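PDB 5GKV: esterase A from Caulobacter crescentus, which probably hydrolyses esters, as a homologue of penicillin-binding proteins and serine beta-lactamases. Local coordinates for residues F145-T150 against E260-N265; P228-I233 against N367-D372; A274-A279 against R289-P294. All coordinates share one frame; numbering follows the deposited sequence.

Contact 1 of 3, residues F145-T150 against E260-N265; sequences FDWDAT and EIPSAN
Trp147 and Glu260 have the nearest backbones, with CA atoms 8.6 Å apart, and the indole spans the gap between the two segments. Its CG lies anti to the backbone N (chi1 -174°), which sends the six-membered ring outward. The ring arrives edge first. Trp147 CZ3 is 3.5 Å from Glu260 O and 3.9 Å from Pro262 CD, both close to the ring plane. Trp147 and Pro262 approach from opposite directions. At another part of the rim, Asp148 OD1 also lies in the ring plane.

Each segment has hydrogen bonds of its own. Asp146 is the N-cap of helix 147-156, and its OD1 takes the Ala149 N-H at 3.0 Å from above the carboxylate plane. In 260-265 the chain folds back on itself. Ile261 O accepts from both Ala264 N and Asn265 N, while Ile261 N donates to Asn265 OD1 at 2.6 Å, from above the carbonyl plane.

Trp147 NE1 bonds Glu180, and the indole also meets the Tyr176 ring. Ser263 O accepts from Lys83, which fits the lysine of the family's Ser-x-x-Lys motif, so this turn probably borders the active site.

The indole C-H edge carries slight positive charge, so facing Glu260 O is probably mildly favourable. The link therefore relies on shape and weak polarity, with the firm bonds lying inside each segment or leading elsewhere.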
ATOM      1  N   PHE A 145      -9.508  11.767  11.589  1.00 32.92           N
ATOM      2  CA  PHE A 145      -9.085  11.284  12.903  1.00 35.12           C
ATOM      3  C   PHE A 145     -10.234  10.750  13.748  1.00 39.56           C
ATOM      4  O   PHE A 145     -10.000  10.299  14.876  1.00 43.12           O
ATOM      5  CB  PHE A 145      -8.361  12.397  13.663  1.00 36.64           C
ATOM      6  CG  PHE A 145      -7.068  12.802  13.032  1.00 41.29           C
ATOM      7  CD1 PHE A 145      -5.919  12.050  13.235  1.00 42.06           C
ATOM      8  CD2 PHE A 145      -7.000  13.921  12.217  1.00 43.33           C
ATOM      9  CE1 PHE A 145      -4.727  12.412  12.647  1.00 41.49           C
ATOM     10  CE2 PHE A 145      -5.803  14.294  11.629  1.00 46.95           C
ATOM     11  CZ  PHE A 145      -4.666  13.539  11.843  1.00 42.25           C
ATOM     12  N   ASP A 146     -11.458  10.786  13.234  1.00 34.49           N
ATOM     13  CA  ASP A 146     -12.637  10.258  13.906  1.00 33.77           C
ATOM     14  C   ASP A 146     -13.147   9.110  13.041  1.00 32.74           C
ATOM     15  O   ASP A 146     -13.948   9.333  12.129  1.00 31.10           O
ATOM     16  CB  ASP A 146     -13.692  11.358  14.089  1.00 36.71           C
ATOM     17  CG  ASP A 146     -14.947  10.868  14.795  1.00 36.24           C
ATOM     18  OD1 ASP A 146     -15.201   9.643  14.851  1.00 37.85           O
ATOM     19  OD2 ASP A 146     -15.701  11.729  15.288  1.00 43.29           O
ATOM     20  N   TRP A 147     -12.684   7.891  13.344  1.00 31.74           N
ATOM     21  CA  TRP A 147     -13.031   6.718  12.543  1.00 29.91           C
ATOM     22  C   TRP A 147     -14.532   6.630  12.289  1.00 33.09           C
ATOM     23  O   TRP A 147     -14.973   6.480  11.142  1.00 28.31           O
ATOM     24  CB  TRP A 147     -12.545   5.438  13.227  1.00 30.51           C
ATOM     25  CG  TRP A 147     -12.765   4.235  12.372  1.00 26.25           C
ATOM     26  CD1 TRP A 147     -13.862   3.415  12.363  1.00 26.81           C
ATOM     27  CD2 TRP A 147     -11.876   3.733  11.373  1.00 23.41           C
ATOM     28  NE1 TRP A 147     -13.696   2.421  11.425  1.00 25.06           N
ATOM     29  CE2 TRP A 147     -12.488   2.603  10.798  1.00 25.10           C
ATOM     30  CE3 TRP A 147     -10.618   4.137  10.905  1.00 23.02           C
ATOM     31  CZ2 TRP A 147     -11.887   1.869   9.773  1.00 22.89           C
ATOM     32  CZ3 TRP A 147     -10.016   3.407   9.894  1.00 21.14           C
ATOM     33  CH2 TRP A 147     -10.650   2.278   9.339  1.00 21.91           C
ATOM     34  N   ASP A 148     -15.334   6.736  13.350  1.00 30.95           N
ATOM     35  CA  ASP A 148     -16.777   6.554  13.204  1.00 32.00           C
ATOM     36  C   ASP A 148     -17.402   7.654  12.354  1.00 31.58           C
ATOM     37  O   ASP A 148     -18.307   7.387  11.555  1.00 29.99           O
ATOM     38  CB  ASP A 148     -17.445   6.491  14.577  1.00 30.85           C
ATOM     39  CG  ASP A 148     -17.284   5.126  15.251  1.00 43.54           C
ATOM     40  OD1 ASP A 148     -16.819   4.176  14.586  1.00 37.61           O
ATOM     41  OD2 ASP A 148     -17.639   4.997  16.446  1.00 47.58           O
ATOM     42  N   ALA A 149     -16.946   8.898  12.506  1.00 29.27           N
ATOM     43  CA  ALA A 149     -17.530   9.966  11.697  1.00 30.21           C
ATOM     44  C   ALA A 149     -17.172   9.805  10.221  1.00 27.16           C
ATOM     45  O   ALA A 149     -18.009  10.053   9.344  1.00 27.85           O
ATOM     46  CB  ALA A 149     -17.098  11.336  12.213  1.00 29.76           C
ATOM     47  N   THR A 150     -15.945   9.361   9.923  1.00 27.32           N
ATOM     48  CA  THR A 150     -15.570   9.147   8.525  1.00 27.47           C
ATOM     49  C   THR A 150     -16.413   8.033   7.902  1.00 27.31           C
ATOM     50  O   THR A 150     -16.987   8.205   6.817  1.00 23.33           O
ATOM     51  CB  THR A 150     -14.071   8.831   8.413  1.00 25.40           C
ATOM     52  OG1 THR A 150     -13.307   9.923   8.940  1.00 29.53           O
ATOM     53  CG2 THR A 150     -13.665   8.605   6.955  1.00 20.90           C
ATOM     54  N   GLU A 260      -5.108   4.551  13.131  1.00 26.12           N
ATOM     55  CA  GLU A 260      -5.040   3.594  12.035  1.00 29.10           C
ATOM     56  C   GLU A 260      -5.663   4.228  10.803  1.00 29.96           C
ATOM     57  O   GLU A 260      -6.848   4.569  10.814  1.00 25.19           O
ATOM     58  CB  GLU A 260      -5.776   2.303  12.381  1.00 27.14           C
ATOM     59  CG  GLU A 260      -5.227   1.584  13.586  1.00 26.20           C
ATOM     60  CD  GLU A 260      -5.812   0.188  13.700  1.00 31.69           C
ATOM     61  OE1 GLU A 260      -6.430  -0.280  12.702  1.00 27.14           O
ATOM     62  OE2 GLU A 260      -5.653  -0.426  14.778  1.00 26.88           O
ATOM     63  N   ILE A 261      -4.866   4.391   9.753  1.00 26.02           N
ATOM     64  CA  ILE A 261      -5.379   4.816   8.455  1.00 22.98           C
ATOM     65  C   ILE A 261      -4.882   3.780   7.450  1.00 25.65           C
ATOM     66  O   ILE A 261      -3.808   3.955   6.852  1.00 24.77           O
ATOM     67  CB  ILE A 261      -4.933   6.249   8.119  1.00 27.49           C
ATOM     68  CG1 ILE A 261      -5.344   7.208   9.249  1.00 26.68           C
ATOM     69  CG2 ILE A 261      -5.535   6.694   6.769  1.00 26.61           C
ATOM     70  CD1 ILE A 261      -4.907   8.659   9.063  1.00 31.09           C
ATOM     71  N   PRO A 262      -5.600   2.666   7.267  1.00 24.25           N
ATOM     72  CA  PRO A 262      -5.071   1.566   6.437  1.00 25.03           C
ATOM     73  C   PRO A 262      -4.900   1.915   4.958  1.00 24.67           C
ATOM     74  O   PRO A 262      -4.402   1.078   4.191  1.00 21.24           O
ATOM     75  CB  PRO A 262      -6.119   0.452   6.637  1.00 23.94           C
ATOM     76  CG  PRO A 262      -6.760   0.769   7.969  1.00 21.66           C
ATOM     77  CD  PRO A 262      -6.834   2.281   7.972  1.00 23.22           C
ATOM     78  N   SER A 263      -5.291   3.107   4.522  1.00 20.80           N
ATOM     79  CA  SER A 263      -4.964   3.550   3.177  1.00 22.74           C
ATOM     80  C   SER A 263      -3.644   4.311   3.098  1.00 21.21           C
ATOM     81  O   SER A 263      -3.181   4.574   1.983  1.00 23.27           O
ATOM     82  CB  SER A 263      -6.085   4.440   2.626  1.00 20.24           C
ATOM     83  OG  SER A 263      -6.473   5.414   3.585  1.00 25.93           O
ATOM     84  N   ALA A 264      -3.033   4.688   4.237  1.00 23.29           N
ATOM     85  CA  ALA A 264      -1.990   5.713   4.177  1.00 25.96           C
ATOM     86  C   ALA A 264      -0.966   5.779   5.316  1.00 21.40           C
ATOM     87  O   ALA A 264       0.061   6.436   5.141  1.00 26.34           O
ATOM     88  CB  ALA A 264      -2.636   7.100   4.075  1.00 26.44           C
ATOM     89  N   ASN A 265      -1.209   5.199   6.493  1.00 22.42           N
ATOM     90  CA  ASN A 265      -0.309   5.503   7.609  1.00 21.37           C
ATOM     91  C   ASN A 265       0.374   4.268   8.186  1.00 20.78           C
ATOM     92  O   ASN A 265       0.821   4.291   9.340  1.00 23.40           O
ATOM     93  CB  ASN A 265      -1.031   6.284   8.716  1.00 23.89           C
ATOM     94  CG  ASN A 265      -1.801   5.395   9.665  1.00 24.42           C
ATOM     95  OD1 ASN A 265      -2.319   4.342   9.277  1.00 24.59           O
ATOM     96  ND2 ASN A 265      -1.889   5.818  10.927  1.00 27.32           N
TER

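Contact 2 of 3, residues P228-I233 against N367-D372; sequences PQFGEI and NALIGD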
ATOM      1  N   PRO A 228       2.685  16.175  -8.440  1.00 48.30           N
ATOM      2  CA  PRO A 228       2.453  15.201  -9.508  1.00 46.74           C
ATOM      3  C   PRO A 228       1.505  15.771 -10.550  1.00 43.88           C
ATOM      4  O   PRO A 228       0.653  16.615 -10.255  1.00 42.87           O
ATOM      5  CB  PRO A 228       1.836  14.002  -8.775  1.00 45.17           C
ATOM      6  CG  PRO A 228       1.292  14.568  -7.497  1.00 46.24           C
ATOM      7  CD  PRO A 228       2.184  15.712  -7.132  1.00 44.59           C
ATOM      8  N   GLN A 229       1.680  15.314 -11.787  1.00 41.85           N
ATOM      9  CA  GLN A 229       0.876  15.777 -12.916  1.00 43.00           C
ATOM     10  C   GLN A 229      -0.339  14.863 -13.050  1.00 41.97           C
ATOM     11  O   GLN A 229      -0.246  13.753 -13.579  1.00 36.37           O
ATOM     12  CB  GLN A 229       1.714  15.805 -14.193  1.00 48.45           C
ATOM     13  CG  GLN A 229       0.932  16.089 -15.488  1.00 57.81           C
ATOM     14  CD  GLN A 229       0.075  17.354 -15.429  1.00 63.16           C
ATOM     15  OE1 GLN A 229       0.436  18.338 -14.779  1.00 64.05           O
ATOM     16  NE2 GLN A 229      -1.072  17.324 -16.109  1.00 53.97           N
ATOM     17  N   PHE A 230      -1.486  15.334 -12.570  1.00 36.27           N
ATOM     18  CA  PHE A 230      -2.716  14.576 -12.718  1.00 36.44           C
ATOM     19  C   PHE A 230      -3.260  14.705 -14.136  1.00 43.39           C
ATOM     20  O   PHE A 230      -2.756  15.469 -14.965  1.00 42.37           O
ATOM     21  CB  PHE A 230      -3.754  15.046 -11.702  1.00 34.18           C
ATOM     22  CG  PHE A 230      -3.507  14.534 -10.325  1.00 36.84           C
ATOM     23  CD1 PHE A 230      -4.022  13.312  -9.927  1.00 33.16           C
ATOM     24  CD2 PHE A 230      -2.727  15.254  -9.433  1.00 39.12           C
ATOM     25  CE1 PHE A 230      -3.781  12.819  -8.654  1.00 36.29           C
ATOM     26  CE2 PHE A 230      -2.483  14.770  -8.157  1.00 36.89           C
ATOM     27  CZ  PHE A 230      -3.015  13.546  -7.764  1.00 34.29           C
ATOM     28  N   GLY A 231      -4.310  13.944 -14.411  1.00 36.40           N
ATOM     29  CA  GLY A 231      -4.972  13.995 -15.698  1.00 35.66           C
ATOM     30  C   GLY A 231      -5.978  15.124 -15.771  1.00 39.09           C
ATOM     31  O   GLY A 231      -5.851  16.155 -15.096  1.00 34.59           O
ATOM     32  N   GLU A 232      -7.000  14.924 -16.596  1.00 38.40           N
ATOM     33  CA  GLU A 232      -8.073  15.900 -16.679  1.00 41.92           C
ATOM     34  C   GLU A 232      -8.848  15.929 -15.369  1.00 34.61           C
ATOM     35  O   GLU A 232      -9.079  14.896 -14.734  1.00 29.15           O
ATOM     36  CB  GLU A 232      -9.005  15.588 -17.852  1.00 39.84           C
ATOM     37  CG  GLU A 232      -8.283  15.377 -19.199  1.00 45.43           C
ATOM     38  CD  GLU A 232      -7.449  16.588 -19.653  1.00 55.91           C
ATOM     39  OE1 GLU A 232      -6.681  16.448 -20.641  1.00 57.16           O
ATOM     40  OE2 GLU A 232      -7.560  17.667 -19.023  1.00 54.66           O
ATOM     41  N   ILE A 233      -9.211  17.136 -14.953  1.00 31.38           N
ATOM     42  CA  ILE A 233     -10.009  17.326 -13.755  1.00 35.29           C
ATOM     43  C   ILE A 233     -11.405  16.749 -13.972  1.00 33.02           C
ATOM     44  O   ILE A 233     -11.972  16.828 -15.073  1.00 28.18           O
ATOM     45  CB  ILE A 233     -10.041  18.823 -13.406  1.00 41.03           C
ATOM     46  CG1 ILE A 233      -8.610  19.344 -13.167  1.00 43.39           C
ATOM     47  CG2 ILE A 233     -10.945  19.101 -12.222  1.00 38.93           C
ATOM     48  CD1 ILE A 233      -7.812  18.611 -12.067  1.00 42.46           C
ATOM     49  N   ASN A 367       7.612  12.828  -7.330  1.00 27.45           N
ATOM     50  CA  ASN A 367       6.285  13.244  -7.771  1.00 30.86           C
ATOM     51  C   ASN A 367       5.661  12.252  -8.748  1.00 34.32           C
ATOM     52  O   ASN A 367       4.734  12.613  -9.486  1.00 37.39           O
ATOM     53  CB  ASN A 367       6.340  14.644  -8.384  1.00 39.48           C
ATOM     54  CG  ASN A 367       6.990  14.654  -9.751  1.00 38.75           C
ATOM     55  OD1 ASN A 367       7.946  13.914 -10.002  1.00 34.39           O
ATOM     56  ND2 ASN A 367       6.468  15.490 -10.650  1.00 42.52           N
ATOM     57  N   ALA A 368       6.155  11.016  -8.787  1.00 26.50           N
ATOM     58  CA  ALA A 368       5.511   9.954  -9.550  1.00 26.93           C
ATOM     59  C   ALA A 368       4.521   9.237  -8.641  1.00 28.33           C
ATOM     60  O   ALA A 368       4.909   8.682  -7.607  1.00 27.83           O
ATOM     61  CB  ALA A 368       6.539   8.974 -10.117  1.00 25.36           C
ATOM     62  N   LEU A 369       3.239   9.252  -9.022  1.00 23.52           N
ATOM     63  CA  LEU A 369       2.231   8.618  -8.184  1.00 25.52           C
ATOM     64  C   LEU A 369       2.459   7.111  -8.095  1.00 23.92           C
ATOM     65  O   LEU A 369       2.281   6.509  -7.029  1.00 22.46           O
ATOM     66  CB  LEU A 369       0.840   8.935  -8.733  1.00 31.00           C
ATOM     67  CG  LEU A 369       0.540  10.437  -8.691  1.00 34.26           C
ATOM     68  CD1 LEU A 369      -0.541  10.844  -9.694  1.00 31.16           C
ATOM     69  CD2 LEU A 369       0.157  10.841  -7.271  1.00 38.77           C
ATOM     70  N   ILE A 370       2.842   6.487  -9.212  1.00 22.30           N
ATOM     71  CA  ILE A 370       3.289   5.099  -9.239  1.00 23.94           C
ATOM     72  C   ILE A 370       4.464   5.016 -10.202  1.00 23.06           C
ATOM     73  O   ILE A 370       4.678   5.899 -11.040  1.00 23.99           O
ATOM     74  CB  ILE A 370       2.183   4.100  -9.666  1.00 22.22           C
ATOM     75  CG1 ILE A 370       1.632   4.474 -11.040  1.00 24.88           C
ATOM     76  CG2 ILE A 370       1.057   4.061  -8.635  1.00 28.76           C
ATOM     77  CD1 ILE A 370       0.468   3.608 -11.494  1.00 33.87           C
ATOM     78  N   GLY A 371       5.230   3.938 -10.069  1.00 19.71           N
ATOM     79  CA  GLY A 371       6.356   3.712 -10.957  1.00 20.16           C
ATOM     80  C   GLY A 371       7.473   4.722 -10.794  1.00 21.95           C
ATOM     81  O   GLY A 371       8.059   5.160 -11.793  1.00 18.03           O
ATOM     82  N   ASP A 372       7.763   5.123  -9.564  1.00 20.72           N
ATOM     83  CA  ASP A 372       8.915   5.978  -9.329  1.00 18.22           C
ATOM     84  C   ASP A 372      10.145   5.273  -9.887  1.00 17.46           C
ATOM     85  O   ASP A 372      10.380   4.104  -9.548  1.00 17.30           O
ATOM     86  CB  ASP A 372       9.086   6.248  -7.834  1.00 17.37           C
ATOM     87  CG  ASP A 372      10.220   7.205  -7.537  1.00 17.12           C
ATOM     88  OD1 ASP A 372      11.406   6.837  -7.725  1.00 16.74           O
ATOM     89  OD2 ASP A 372       9.914   8.347  -7.117  1.00 19.50           O
TER
HETATM   90  O   HOH W   1       3.728  13.061 -11.912  1.00 40.47           O
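Phe230 and Leu369 each hold CG anti to the carbonyl carbon (chi1 -77° and -63°), and these turns bring the phenyl ring and the leucine branches together. The two side chains cross at about a right angle. Leu369 CD1 sits over one face of the ring, 4.2 Å from the centroid of Phe230 and 22° off the ring normal. This is a CH-pi contact, shifted toward the rim, where Leu369 CD1 is 3.9 Å from Phe230 CE1.

Pro228 fills the other part of the contact. Its CB is 3.8 Å from Leu369 CG, and its CG touches Leu369 CD2. Leu369 CD1 also comes near Pro228 CB, while CD2 lies against Pro228 CB and CG and only grazes the ring at CZ.

The polar part centres on Asn367 O. Pro228 CA comes within 3.4 Å of Asn367 O, a bent and at most weak C-H...O contact, and Pro228 CB packs beside the same oxygen. One water joins the backbones. It donates to Asn367 O at 2.7 Å and accepts from Gln229 N at 3.0 Å. The exposed Asn367 side chain lies alongside, with CB near Pro228 N.

Phe230 also meets Phe242 edge-to-face and packs on Val237 of helix 235-241. Trp343 touches both Pro228 and Leu369.

Asp372 caps the N-terminus of helix 373-384, the last helix of the chain. The contact thus ties the loop before helix 235-241 to the lead-in of the C-terminal helix, which follows the last sheet strand in the beta-lactamase and penicillin-binding protein fold. Trp343 directly follows a His-Ser-Gly sequence at the end of strand 338-341, probably the counterpart of the family's Lys-Thr-Gly motif, so the contact probably lies close to the active-site side.

Contact 3 of 3, residues A274-A279 against R289-P294; sequences ARLMGA and RSLITP
Leu291 meets Leu276 and Ala279 through one methyl group. The contact between the segments is wholly apolar. Leu291 CD1 is 3.9 Å from Ala279 CB and 4.0 Å from Leu276 CD1, so it rests against two residues of the same helical face, three positions apart. The Leu276 and Leu291 side chains cross at about a right angle. Leu291 reaches the helix because its side chain is extended, with chi2 at -179° carrying CD1 straight on from the backbone. Leu276 has CG anti to the backbone N (chi1 -178°), and this leads its CD1 toward the same methyl. Ala279 has its CB directed at the other segment and needs no longer reach. All three residues are buried. Leu202 of helix 190-202 also touches Leu291, while Ile198 of that helix and Leu88 of helix 82-95 touch Leu276.

Helix 270-281 is followed by a two-stranded antiparallel hairpin, 285-286 with 289-290, and then by helix 294-301. Leu291 comes just after the second strand and turns back onto the helix that preceded the hairpin. Met277 of that helix packs on strand 347-351 of the main antiparallel sheet of this beta-lactamase-type fold.

The polar bonds lie within each segment or lead outside the pair. Within the helix, Gly278 N donates to Ala274 O at 2.8 Å and Ala279 N to Arg275 O at 3.1 Å. Arg275 forms a salt bridge with Asp287 in the hairpin turn. Thr293 is the N-cap of helix 294-301, with its OG1 bonded to Gly296 N.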
ATOM      1  N   ALA A 274       8.945  -7.011   2.135  1.00 14.00           N
ATOM      2  CA  ALA A 274       9.385  -8.046   1.203  1.00 14.76           C
ATOM      3  C   ALA A 274       9.053  -9.433   1.736  1.00 15.25           C
ATOM      4  O   ALA A 274       8.670 -10.326   0.968  1.00 17.07           O
ATOM      5  CB  ALA A 274      10.893  -7.911   0.923  1.00 15.18           C
ATOM      6  N   ARG A 275       9.186  -9.631   3.054  1.00 13.20           N
ATOM      7  CA  ARG A 275       8.838 -10.916   3.647  1.00 16.15           C
ATOM      8  C   ARG A 275       7.334 -11.162   3.586  1.00 17.38           C
ATOM      9  O   ARG A 275       6.899 -12.262   3.232  1.00 16.47           O
ATOM     10  CB  ARG A 275       9.345 -10.978   5.091  1.00 17.94           C
ATOM     11  CG  ARG A 275      10.864 -10.950   5.203  1.00 19.56           C
ATOM     12  CD  ARG A 275      11.337 -10.974   6.656  1.00 19.69           C
ATOM     13  NE  ARG A 275      10.801 -12.127   7.359  1.00 26.15           N
ATOM     14  CZ  ARG A 275      10.551 -12.163   8.668  1.00 32.56           C
ATOM     15  NH1 ARG A 275      10.792 -11.097   9.427  1.00 31.82           N
ATOM     16  NH2 ARG A 275      10.046 -13.264   9.218  1.00 34.50           N
ATOM     17  N   LEU A 276       6.528 -10.142   3.904  1.00 15.75           N
ATOM     18  CA  LEU A 276       5.078 -10.313   3.882  1.00 17.60           C
ATOM     19  C   LEU A 276       4.584 -10.615   2.472  1.00 21.34           C
ATOM     20  O   LEU A 276       3.837 -11.582   2.255  1.00 18.36           O
ATOM     21  CB  LEU A 276       4.384  -9.070   4.459  1.00 13.79           C
ATOM     22  CG  LEU A 276       2.848  -9.151   4.521  1.00 18.06           C
ATOM     23  CD1 LEU A 276       2.404 -10.273   5.446  1.00 23.88           C
ATOM     24  CD2 LEU A 276       2.261  -7.836   4.976  1.00 23.34           C
ATOM     25  N   MET A 277       4.988  -9.794   1.489  1.00 16.15           N
ATOM     26  CA  MET A 277       4.623 -10.087   0.111  1.00 17.18           C
ATOM     27  C   MET A 277       5.263 -11.384  -0.365  1.00 17.15           C
ATOM     28  O   MET A 277       4.701 -12.065  -1.232  1.00 17.71           O
ATOM     29  CB  MET A 277       5.025  -8.933  -0.817  1.00 13.87           C
ATOM     30  CG  MET A 277       4.363  -7.602  -0.504  1.00 16.56           C
ATOM     31  SD  MET A 277       2.555  -7.647  -0.455  1.00 16.94           S
ATOM     32  CE  MET A 277       2.232  -7.652  -2.225  1.00 16.25           C
ATOM     33  N   GLY A 278       6.425 -11.741   0.193  1.00 15.45           N
ATOM     34  CA  GLY A 278       7.049 -13.014  -0.146  1.00 18.72           C
ATOM     35  C   GLY A 278       6.161 -14.207   0.161  1.00 19.91           C
ATOM     36  O   GLY A 278       6.143 -15.189  -0.588  1.00 22.36           O
ATOM     37  N   ALA A 279       5.403 -14.136   1.261  1.00 19.74           N
ATOM     38  CA  ALA A 279       4.460 -15.205   1.565  1.00 22.09           C
ATOM     39  C   ALA A 279       3.421 -15.351   0.459  1.00 23.77           C
ATOM     40  O   ALA A 279       3.061 -16.472   0.079  1.00 22.33           O
ATOM     41  CB  ALA A 279       3.784 -14.953   2.914  1.00 23.61           C
ATOM     42  N   ARG A 289       4.640 -20.679   8.434  1.00 29.09           N
ATOM     43  CA  ARG A 289       3.296 -20.386   8.923  1.00 28.85           C
ATOM     44  C   ARG A 289       2.401 -20.017   7.743  1.00 28.56           C
ATOM     45  O   ARG A 289       2.719 -19.092   6.990  1.00 26.41           O
ATOM     46  CB  ARG A 289       3.331 -19.254   9.953  1.00 27.98           C
ATOM     47  CG  ARG A 289       1.954 -18.804  10.437  1.00 37.69           C
ATOM     48  CD  ARG A 289       2.045 -17.742  11.537  1.00 42.37           C
ATOM     49  NE  ARG A 289       2.846 -18.201  12.672  1.00 42.77           N
ATOM     50  CZ  ARG A 289       2.376 -18.383  13.903  1.00 46.69           C
ATOM     51  NH1 ARG A 289       1.102 -18.132  14.176  1.00 46.24           N
ATOM     52  NH2 ARG A 289       3.189 -18.808  14.864  1.00 45.23           N
ATOM     53  N   SER A 290       1.288 -20.736   7.577  1.00 25.43           N
ATOM     54  CA  SER A 290       0.342 -20.424   6.508  1.00 25.39           C
ATOM     55  C   SER A 290      -0.468 -19.173   6.857  1.00 28.69           C
ATOM     56  O   SER A 290      -1.210 -19.160   7.846  1.00 26.04           O
ATOM     57  CB  SER A 290      -0.597 -21.606   6.261  1.00 27.43           C
ATOM     58  OG  SER A 290      -1.471 -21.329   5.172  1.00 29.64           O
ATOM     59  N   LEU A 291      -0.315 -18.117   6.056  1.00 24.61           N
ATOM     60  CA  LEU A 291      -1.130 -16.914   6.206  1.00 21.28           C
ATOM     61  C   LEU A 291      -2.417 -16.964   5.397  1.00 21.61           C
ATOM     62  O   LEU A 291      -3.395 -16.305   5.764  1.00 20.35           O
ATOM     63  CB  LEU A 291      -0.336 -15.675   5.772  1.00 23.37           C
ATOM     64  CG  LEU A 291       0.926 -15.422   6.587  1.00 20.60           C
ATOM     65  CD1 LEU A 291       1.633 -14.176   6.103  1.00 25.10           C
ATOM     66  CD2 LEU A 291       0.540 -15.297   8.047  1.00 23.07           C
ATOM     67  N   ILE A 292      -2.431 -17.727   4.307  1.00 20.67           N
ATOM     68  CA  ILE A 292      -3.536 -17.751   3.355  1.00 23.00           C
ATOM     69  C   ILE A 292      -3.283 -18.925   2.414  1.00 23.15           C
ATOM     70  O   ILE A 292      -2.130 -19.331   2.226  1.00 20.36           O
ATOM     71  CB  ILE A 292      -3.626 -16.409   2.597  1.00 22.40           C
ATOM     72  CG1 ILE A 292      -4.852 -16.356   1.684  1.00 20.41           C
ATOM     73  CG2 ILE A 292      -2.335 -16.158   1.784  1.00 19.44           C
ATOM     74  CD1 ILE A 292      -5.175 -14.954   1.161  1.00 21.30           C
ATOM     75  N   THR A 293      -4.340 -19.490   1.825  1.00 20.90           N
ATOM     76  CA  THR A 293      -4.156 -20.579   0.868  1.00 23.32           C
ATOM     77  C   THR A 293      -3.830 -20.048  -0.523  1.00 19.98           C
ATOM     78  O   THR A 293      -4.115 -18.890  -0.845  1.00 21.49           O
ATOM     79  CB  THR A 293      -5.416 -21.451   0.791  1.00 26.10           C
ATOM     80  OG1 THR A 293      -6.427 -20.786   0.009  1.00 21.46           O
ATOM     81  CG2 THR A 293      -5.944 -21.757   2.186  1.00 23.29           C
ATOM     82  N   PRO A 294      -3.231 -20.882  -1.378  1.00 21.76           N
ATOM     83  CA  PRO A 294      -3.050 -20.474  -2.786  1.00 21.02           C
ATOM     84  C   PRO A 294      -4.342 -20.050  -3.459  1.00 25.00           C
ATOM     85  O   PRO A 294      -4.363 -19.067  -4.215  1.00 23.16           O
ATOM     86  CB  PRO A 294      -2.457 -21.732  -3.434  1.00 23.50           C
ATOM     87  CG  PRO A 294      -1.713 -22.420  -2.301  1.00 23.57           C
ATOM     88  CD  PRO A 294      -2.505 -22.126  -1.047  1.00 25.00           C
TER

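Contact 3 is buried; contacts 1 and 2 are partly buried, and contact 2 includes the exposed Asn367. Their centres are 24 to 30 Å apart, and none touches another. Contacts 2 and 3 lie on opposite sides of the chain's centre. No helix or strand is common to two contacts. Contact 1 joins a helix start to a turn, contact 2 joins two loops, and contact 3 joins a helix to the chain after a hairpin. Aliphatic carbon alone meets in contact 3. Contact 1 adds a carbonyl at an indole edge, and contact 2 adds a bridging water. Along the chain, contact 3 is nested within the loop closed by contact 2, whose segments alternate with those of contact 1.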